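Local coordinates for Lmo0131 protein (Listeria monocytogenes, PDB 4Q6J), which is of unproven function but has an EAL domain and may act as a phosphodiesterase on cyclic di-GMP, as family members do, at residues L22-K27 with F88-N93; E39-L44 with S237-M242. One frame throughout, in Å; residues are numbered along the deposited sequence.

Interaction 1: L22-K27 with F88-N93. With EDO (1,2-ethanediol), chain N; EDO (1,2-ethanediol), chain L.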
# COMPACT_ATOMS: atom_id res chain seq x y z
N LEU B 22 21.31 -10.03 18.65
CA LEU B 22 19.92 -10.08 19.07
C LEU B 22 19.83 -9.36 20.42
O LEU B 22 20.53 -9.72 21.37
CB LEU B 22 19.41 -11.51 19.16
CG LEU B 22 17.90 -11.67 19.16
CD1 LEU B 22 17.35 -11.19 17.84
CD2 LEU B 22 17.44 -13.09 19.47
N TYR B 23 19.01 -8.32 20.48
CA TYR B 23 18.74 -7.62 21.72
C TYR B 23 17.41 -8.11 22.23
O TYR B 23 16.66 -8.74 21.47
CB TYR B 23 18.73 -6.11 21.49
CG TYR B 23 20.10 -5.45 21.44
CD1 TYR B 23 21.27 -6.21 21.34
CD2 TYR B 23 20.22 -4.06 21.51
CE1 TYR B 23 22.51 -5.61 21.30
CE2 TYR B 23 21.47 -3.45 21.47
CZ TYR B 23 22.61 -4.23 21.36
OH TYR B 23 23.84 -3.62 21.32
N TYR B 24 17.11 -7.80 23.49
CA TYR B 24 15.95 -8.35 24.20
C TYR B 24 15.24 -7.28 25.00
O TYR B 24 15.88 -6.54 25.75
CB TYR B 24 16.40 -9.44 25.17
CG TYR B 24 17.10 -10.56 24.49
CD1 TYR B 24 16.39 -11.52 23.79
CD2 TYR B 24 18.49 -10.65 24.50
CE1 TYR B 24 17.02 -12.55 23.13
CE2 TYR B 24 19.14 -11.69 23.84
CZ TYR B 24 18.40 -12.63 23.15
OH TYR B 24 19.01 -13.65 22.50
N GLN B 25 13.92 -7.19 24.87
CA GLN B 25 13.18 -6.23 25.69
C GLN B 25 12.24 -6.99 26.65
O GLN B 25 11.40 -7.78 26.20
CB GLN B 25 12.42 -5.21 24.83
CG GLN B 25 11.85 -4.11 25.72
CD GLN B 25 11.09 -3.00 24.99
OE1 GLN B 25 10.38 -3.26 24.02
NE2 GLN B 25 11.21 -1.77 25.48
N PRO B 26 12.38 -6.79 27.99
CA PRO B 26 11.54 -7.58 28.90
C PRO B 26 10.03 -7.32 28.71
O PRO B 26 9.60 -6.21 28.38
CB PRO B 26 11.95 -7.09 30.30
CG PRO B 26 13.18 -6.41 30.13
CD PRO B 26 13.24 -5.87 28.75
N LYS B 27 9.26 -8.38 28.90
CA LYS B 27 7.82 -8.29 29.04
C LYS B 27 7.52 -8.71 30.48
O LYS B 27 8.05 -9.70 30.97
CB LYS B 27 7.12 -9.20 28.04
CG LYS B 27 7.19 -8.64 26.63
CD LYS B 27 6.65 -9.62 25.67
CE LYS B 27 7.46 -10.90 25.70
NZ LYS B 27 6.91 -11.86 24.71
N PHE B 88 12.07 -18.52 30.96
CA PHE B 88 11.65 -17.32 30.24
C PHE B 88 11.30 -17.64 28.79
O PHE B 88 11.97 -18.45 28.17
CB PHE B 88 12.77 -16.26 30.28
CG PHE B 88 13.11 -15.80 31.67
CD1 PHE B 88 12.33 -14.84 32.31
CD2 PHE B 88 14.19 -16.32 32.35
CE1 PHE B 88 12.63 -14.43 33.58
CE2 PHE B 88 14.49 -15.89 33.62
CZ PHE B 88 13.70 -14.95 34.23
N SER B 89 10.25 -17.01 28.26
CA SER B 89 9.96 -17.07 26.82
C SER B 89 10.74 -16.01 26.05
O SER B 89 11.08 -14.97 26.59
CB SER B 89 8.47 -16.94 26.53
OG SER B 89 8.02 -15.63 26.76
N ILE B 90 11.06 -16.31 24.80
CA ILE B 90 11.68 -15.33 23.91
C ILE B 90 10.95 -15.35 22.58
O ILE B 90 10.75 -16.41 22.00
CB ILE B 90 13.19 -15.59 23.71
CG1 ILE B 90 13.92 -15.50 25.05
CG2 ILE B 90 13.77 -14.60 22.69
CD1 ILE B 90 15.42 -15.63 24.96
N SER B 91 10.55 -14.17 22.10
CA SER B 91 9.90 -14.08 20.78
C SER B 91 10.88 -13.72 19.66
O SER B 91 11.90 -13.07 19.92
CB SER B 91 8.75 -13.07 20.78
OG SER B 91 9.24 -11.78 21.01
N ILE B 92 10.57 -14.16 18.44
CA ILE B 92 11.27 -13.72 17.23
C ILE B 92 10.27 -13.15 16.24
O ILE B 92 9.16 -13.66 16.09
CB ILE B 92 12.07 -14.84 16.54
CG1 ILE B 92 11.16 -15.97 16.09
CG2 ILE B 92 13.17 -15.38 17.45
CD1 ILE B 92 11.92 -17.17 15.59
N ASN B 93 10.68 -12.09 15.56
CA ASN B 93 9.85 -11.45 14.57
C ASN B 93 10.00 -12.15 13.26
O ASN B 93 11.10 -12.26 12.73
CB ASN B 93 10.27 -9.99 14.43
CG ASN B 93 9.96 -9.19 15.65
OD1 ASN B 93 9.10 -9.57 16.45
ND2 ASN B 93 10.66 -8.10 15.84
C1 EDO N . 3.30 -12.74 25.77
O1 EDO N . 4.07 -12.40 24.60
C2 EDO N . 4.17 -12.80 27.01
O2 EDO N . 4.63 -11.50 27.36
C1 EDO L . 9.21 2.63 24.35
O1 EDO L . 8.46 2.53 25.56
C2 EDO L . 9.47 1.27 23.74
O2 EDO L . 10.30 0.48 24.58
O HOH W 1 6.88 -10.54 22.02
O HOH W 2 8.22 -13.99 24.99
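In the barrel of the EAL domain, Tyr24 on strand 20-29 meets Ile90 on strand 89-95, although the two strands are not neighbours in the sheet: strand 35-45 runs between them, antiparallel to the first and parallel to the second. With strand 35-45 between them, the segment axes come no nearer than 8.7 Å (angle 124°), and side chains and water bridge the gap. On the side that faces helix 66-83, the methyl Ile90 CG2 comes to the edge of the tyrosine ring, near its plane, 3.9 Å from Tyr24 CE1. Ile90 CD1 reaches the same ring carbon, and both residues also touch Gln80 of the helix. With Ile90 CG1 beside its own backbone N (chi1 -61°), CG2 lies anti to that nitrogen, and both branches approach the same ring corner from one side of its plane, CG2 near the plane and CD1 well off it. The serines flanking Ile90 meet Lys27 instead. The lysine chain runs extended to CD and then bends at chi3 (-61°), which brings its ammonium group within water-bridging distance of both hydroxyls. Lys27 NZ stays 4.4 Å from Ser91 OG and 4.4 Å from Ser89 OG, too far for a direct bond. One water closes the first gap, accepting from Lys27 NZ at 3.0 Å and lying 2.9 Å from Ser91 OG; a second water sits between Lys27 NZ and Ser89 OG at doubtfully short range. The ammonium also donates to O1 of a 1,2-ethanediol, and Glu123 forms a long, weak ion pair with it, so the charge has several polar neighbours. Apolar packing toward the helices, with polar side chains and water on the other side of the strands, fits the TIM-barrel-like EAL fold, whose first strand runs antiparallel to the next.

Interaction 2: E39-L44 with S237-M242. With EDO (1,2-ethanediol), chain R.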
# COMPACT_ATOMS: atom_id res chain seq x y z
N GLU B 39 11.08 -9.90 24.27
CA GLU B 39 11.02 -9.78 22.82
C GLU B 39 12.44 -9.69 22.20
O GLU B 39 13.24 -8.81 22.57
CB GLU B 39 10.23 -8.57 22.36
CG GLU B 39 10.34 -8.48 20.85
CD GLU B 39 9.69 -7.30 20.25
OE1 GLU B 39 9.13 -6.48 21.00
OE2 GLU B 39 9.73 -7.17 19.01
N GLY B 40 12.73 -10.57 21.25
CA GLY B 40 14.02 -10.54 20.59
C GLY B 40 13.94 -9.48 19.50
O GLY B 40 12.99 -9.44 18.73
N LEU B 41 14.94 -8.62 19.45
CA LEU B 41 14.93 -7.53 18.51
C LEU B 41 16.28 -7.50 17.83
O LEU B 41 17.25 -7.20 18.48
CB LEU B 41 14.71 -6.24 19.26
CG LEU B 41 13.27 -6.07 19.74
CD1 LEU B 41 13.13 -5.00 20.82
CD2 LEU B 41 12.40 -5.76 18.53
N VAL B 42 16.33 -7.81 16.53
CA VAL B 42 17.61 -7.86 15.82
C VAL B 42 18.27 -6.48 15.71
O VAL B 42 17.59 -5.46 15.60
CB VAL B 42 17.49 -8.50 14.41
CG1 VAL B 42 17.02 -7.48 13.38
CG2 VAL B 42 18.79 -9.14 14.00
N ARG B 43 19.60 -6.47 15.79
CA ARG B 43 20.40 -5.28 15.60
C ARG B 43 21.49 -5.62 14.62
O ARG B 43 21.85 -6.79 14.48
CB ARG B 43 21.07 -4.86 16.92
CG ARG B 43 20.12 -4.50 18.03
CD ARG B 43 19.11 -3.57 17.50
NE ARG B 43 18.23 -2.96 18.47
CZ ARG B 43 16.91 -2.94 18.35
NH1 ARG B 43 16.36 -3.54 17.32
NH2 ARG B 43 16.16 -2.33 19.27
N LEU B 44 22.01 -4.61 13.94
CA LEU B 44 23.15 -4.82 13.07
C LEU B 44 24.31 -4.07 13.70
O LEU B 44 24.22 -2.87 13.95
CB LEU B 44 22.90 -4.28 11.66
CG LEU B 44 24.06 -4.42 10.66
CD1 LEU B 44 24.25 -5.86 10.22
CD2 LEU B 44 23.84 -3.51 9.48
N SER B 237 12.16 -1.48 30.74
CA SER B 237 13.50 -1.50 30.13
C SER B 237 13.49 -1.33 28.60
O SER B 237 12.73 -2.00 27.90
CB SER B 237 14.23 -2.81 30.49
OG SER B 237 15.58 -2.79 30.05
N ARG B 238 14.35 -0.45 28.08
CA ARG B 238 14.69 -0.46 26.67
C ARG B 238 15.23 -1.84 26.27
O ARG B 238 15.60 -2.64 27.14
CB ARG B 238 15.76 0.59 26.41
CG ARG B 238 17.02 0.37 27.22
CD ARG B 238 17.85 1.65 27.31
NE ARG B 238 19.11 1.52 26.60
CZ ARG B 238 20.29 1.27 27.17
NH1 ARG B 238 20.37 1.14 28.48
NH2 ARG B 238 21.38 1.17 26.42
N PRO B 239 15.28 -2.14 24.97
CA PRO B 239 15.94 -3.39 24.58
C PRO B 239 17.45 -3.36 24.88
O PRO B 239 18.08 -2.32 24.70
CB PRO B 239 15.67 -3.46 23.08
CG PRO B 239 14.45 -2.59 22.90
CD PRO B 239 14.66 -1.47 23.82
N LEU B 240 18.01 -4.48 25.33
CA LEU B 240 19.42 -4.55 25.76
C LEU B 240 20.04 -5.87 25.33
O LEU B 240 19.32 -6.85 25.13
CB LEU B 240 19.52 -4.50 27.28
CG LEU B 240 19.09 -3.24 27.98
CD1 LEU B 240 18.98 -3.54 29.45
CD2 LEU B 240 20.10 -2.13 27.71
N PRO B 241 21.38 -5.90 25.21
CA PRO B 241 22.09 -7.18 25.12
C PRO B 241 21.66 -8.06 26.29
O PRO B 241 21.34 -7.53 27.34
CB PRO B 241 23.55 -6.77 25.31
CG PRO B 241 23.62 -5.41 24.82
CD PRO B 241 22.31 -4.76 25.19
N MSE B 242 21.66 -9.38 26.11
CA MSE B 242 21.36 -10.26 27.23
C MSE B 242 22.27 -9.97 28.42
O MSE B 242 21.83 -10.04 29.57
CB MSE B 242 21.46 -11.74 26.84
CG MSE B 242 20.97 -12.69 27.95
SE MSE B 242 19.20 -12.23 28.68
CE MSE B 242 18.04 -12.99 27.35
C1 EDO R . 14.77 1.98 30.39
O1 EDO R . 16.07 1.75 29.85
C2 EDO R . 14.98 2.47 31.81
O2 EDO R . 13.73 2.66 32.48
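Leu41 and Arg43, alternate residues of strand 35-45, both reach Pro239 in the loop ahead of helix 242-248. The leucine does so with one methyl: CD1 lies 3.4 Å from Pro239 CG, tighter than usual for two carbons, and also near CB. Its CG sits beside the backbone N (chi1 -74°), and with chi2 at 163° CD1 extends to the pyrrolidine ring, which it meets obliquely. Arg43 crosses the same ring at about a right angle, its NH2 4.0 Å from Pro239 CB. A bend at chi2 (-48°) folds the arginine back along its own strand, where NH1 donates to Val42 O at 2.9 Å, from above the carbonyl plane but almost within the guanidinium plane. That bond helps fix the group's rotation. Leu41 closes the Glu39-Gly40-Leu41 triplet, this protein's version of the Glu-Ala-Leu signature that names the EAL family. In the loop, Ser237 OG donates to Arg238 O at 2.9 Å, in the carbonyl plane on a lone pair. Leu240 CD2 lies 3.3 Å above one face of the Arg238 guanidinium, offset toward its rim, while Arg238 NE forms a salt bridge with Asp5 of the second subunit.

Interactions 1 and 2 lie with their centres about 7 Å apart and both reach the same sheet, interaction 2 through segment 39-44. Segment 39-44 runs between 22-27 and 88-93: Tyr23 O and Leu41 N, 2.7 Å apart, belong to the ladder on one side, while Gly40 bonds by its backbone to Ser91 on the other. The loop of interaction 2 is tied to the strand of interaction 1 as well, through Gln25 NE2 and Ser237 O at 2.9 Å. Ser91 OG, reached by water from Lys27, packs 3.2 Å from Glu39 CA, so interaction 1 borders the signature triplet. In active relatives the triplet's glutamate binds a catalytic metal; here, Glu39 OE1 is hydrogen-bonded to Gln232.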